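Local coordinates for beta-glucosidase (Chaetomella raphigera, PDB 6JXG), which probably hydrolyses terminal, non-reducing beta-D-glucosyl residues, releasing beta-D-glucose in the course of cellulose breakdown, at residues A432-T437 with V477-N482. Sequence-based numbering, arbitrary orientation.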
loop_
_atom_site.group_PDB
_atom_site.type_symbol
_atom_site.label_atom_id
_atom_site.label_comp_id
_atom_site.label_asym_id
_atom_site.label_seq_id
_atom_site.Cartn_x
_atom_site.Cartn_y
_atom_site.Cartn_z
ATOM N N ALA A 432 -19.288 -20.107 -18.177
ATOM C CA ALA A 432 -18.355 -19.118 -18.768
ATOM C C ALA A 432 -17.687 -18.288 -17.702
ATOM O O ALA A 432 -18.384 -17.727 -16.855
ATOM C CB ALA A 432 -19.124 -18.167 -19.657
ATOM N N ILE A 433 -16.366 -18.196 -17.757
ATOM C CA ILE A 433 -15.606 -17.305 -16.860
ATOM C C ILE A 433 -15.039 -16.181 -17.729
ATOM O O ILE A 433 -14.322 -16.455 -18.734
ATOM C CB ILE A 433 -14.415 -18.006 -16.170
ATOM C CG1 ILE A 433 -14.811 -19.394 -15.620
ATOM C CG2 ILE A 433 -13.830 -17.064 -15.151
ATOM C CD1 ILE A 433 -13.704 -20.228 -14.978
ATOM N N VAL A 434 -15.424 -14.951 -17.378
ATOM C CA VAL A 434 -15.100 -13.790 -18.115
ATOM C C VAL A 434 -14.190 -12.878 -17.235
ATOM O O VAL A 434 -14.479 -12.641 -16.069
ATOM C CB VAL A 434 -16.375 -13.060 -18.636
ATOM C CG1 VAL A 434 -17.359 -12.735 -17.530
ATOM C CG2 VAL A 434 -16.034 -11.804 -19.401
ATOM N N PHE A 435 -13.147 -12.344 -17.856
ATOM C CA PHE A 435 -12.024 -11.695 -17.192
ATOM C C PHE A 435 -11.983 -10.247 -17.649
ATOM O O PHE A 435 -11.833 -9.950 -18.842
ATOM C CB PHE A 435 -10.709 -12.418 -17.583
ATOM C CG PHE A 435 -10.589 -13.813 -17.043
ATOM C CD1 PHE A 435 -9.886 -14.063 -15.866
ATOM C CD2 PHE A 435 -11.220 -14.862 -17.645
ATOM C CE1 PHE A 435 -9.800 -15.343 -15.347
ATOM C CE2 PHE A 435 -11.126 -16.158 -17.119
ATOM C CZ PHE A 435 -10.429 -16.386 -15.962
ATOM N N ILE A 436 -12.109 -9.336 -16.701
ATOM C CA ILE A 436 -12.138 -7.928 -16.948
ATOM C C ILE A 436 -11.196 -7.218 -15.999
ATOM O O ILE A 436 -10.862 -7.751 -14.914
ATOM C CB ILE A 436 -13.563 -7.325 -16.881
ATOM C CG1 ILE A 436 -14.225 -7.543 -15.513
ATOM C CG2 ILE A 436 -14.403 -7.920 -17.982
ATOM C CD1 ILE A 436 -15.447 -6.700 -15.223
ATOM N N THR A 437 -10.866 -5.989 -16.346
ATOM C CA THR A 437 -9.848 -5.182 -15.610
ATOM C C THR A 437 -10.189 -3.723 -15.399
ATOM O O THR A 437 -11.109 -3.155 -16.002
ATOM C CB THR A 437 -8.506 -5.188 -16.387
ATOM O OG1 THR A 437 -8.740 -4.657 -17.703
ATOM C CG2 THR A 437 -7.968 -6.581 -16.513
ATOM N N VAL A 477 -22.484 -17.636 -15.383
ATOM C CA VAL A 477 -21.338 -16.803 -15.619
ATOM C C VAL A 477 -20.591 -16.505 -14.351
ATOM O O VAL A 477 -21.165 -15.989 -13.391
ATOM C CB VAL A 477 -21.767 -15.466 -16.243
ATOM C CG1 VAL A 477 -20.540 -14.585 -16.544
ATOM C CG2 VAL A 477 -22.609 -15.718 -17.519
ATOM N N ILE A 478 -19.287 -16.706 -14.392
ATOM C CA ILE A 478 -18.416 -16.293 -13.260
ATOM C C ILE A 478 -17.614 -15.086 -13.767
ATOM O O ILE A 478 -16.946 -15.211 -14.832
ATOM C CB ILE A 478 -17.402 -17.398 -12.986
ATOM C CG1 ILE A 478 -18.107 -18.748 -12.765
ATOM C CG2 ILE A 478 -16.430 -17.002 -11.872
ATOM C CD1 ILE A 478 -19.088 -18.828 -11.653
ATOM N N VAL A 479 -17.674 -13.945 -13.097
ATOM C CA VAL A 479 -16.874 -12.768 -13.456
ATOM C C VAL A 479 -15.620 -12.692 -12.572
ATOM O O VAL A 479 -15.717 -12.617 -11.371
ATOM C CB VAL A 479 -17.664 -11.452 -13.335
ATOM C CG1 VAL A 479 -16.833 -10.246 -13.722
ATOM C CG2 VAL A 479 -18.927 -11.516 -14.173
ATOM N N VAL A 480 -14.459 -12.699 -13.206
ATOM C CA VAL A 480 -13.148 -12.403 -12.543
ATOM C C VAL A 480 -12.709 -11.007 -12.869
ATOM O O VAL A 480 -12.556 -10.697 -14.061
ATOM C CB VAL A 480 -12.077 -13.408 -12.957
ATOM C CG1 VAL A 480 -10.727 -13.058 -12.339
ATOM C CG2 VAL A 480 -12.539 -14.768 -12.535
ATOM N N ILE A 481 -12.416 -10.196 -11.833
ATOM C CA ILE A 481 -12.066 -8.846 -12.029
ATOM C C ILE A 481 -10.684 -8.598 -11.465
ATOM O O ILE A 481 -10.488 -8.833 -10.267
ATOM C CB ILE A 481 -13.047 -7.911 -11.335
ATOM C CG1 ILE A 481 -14.465 -8.124 -11.805
ATOM C CG2 ILE A 481 -12.699 -6.444 -11.588
ATOM C CD1 ILE A 481 -15.465 -7.147 -11.176
ATOM N N ASN A 482 -9.755 -8.147 -12.331
ATOM C CA ASN A 482 -8.422 -7.704 -11.894
ATOM C C ASN A 482 -8.383 -6.167 -11.966
ATOM O O ASN A 482 -8.215 -5.603 -13.044
ATOM C CB ASN A 482 -7.339 -8.363 -12.767
ATOM C CG ASN A 482 -7.149 -9.816 -12.469
ATOM O OD1 ASN A 482 -6.559 -10.217 -11.401
ATOM N ND2 ASN A 482 -7.641 -10.654 -13.357
#
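Val480 stands between Ile433 and Phe435 on one face of a parallel strand pair and fills the notch between them. Its CG2 meets Ile433 CG2 at 3.7 Å, while its CB and CG1 lie alongside the Phe435 ring, CB 3.7 Å from Phe435 CD1. With Phe435 cut back to an alanine, the flank of Val480 that the ring covers is likely to lose its apolar neighbour, opening a gap beside CB and CG1. On the face carrying Val434 and Ile436, Val434 CG1 plays the reverse role: set between its own backbone N and carbonyl carbon (chi1 54°), it reaches across into the hollow between Val477 and Val479, 3.8 Å from Val477 CG1 and 3.9 Å from Val479 CG2. Ile436 runs side by side with Ile481, their CG1 atoms 3.8 Å apart, and its CD1 also brushes Val479. Between these two layers of side chains, five nearly straight backbone hydrogen bonds, from Ile478 N to Ala432 O through Asn482 N to Ile436 O, fix the register. At the C-terminal end of the two segments, Thr437 OG1 is hydrogen-bonded to Asp375 OD2 and Asn482 ND2 to Asp358 OD2. The pair forms the middle of the six-stranded sheet in the family 3 C-terminal domain, flanked by strands 351-355 and 498-503; helix 463-471, in the beta-alpha-beta crossover joining the two strands, packs over Ala432, Val434 and Val479, whereas Ile433 and Phe435 reach Ile354.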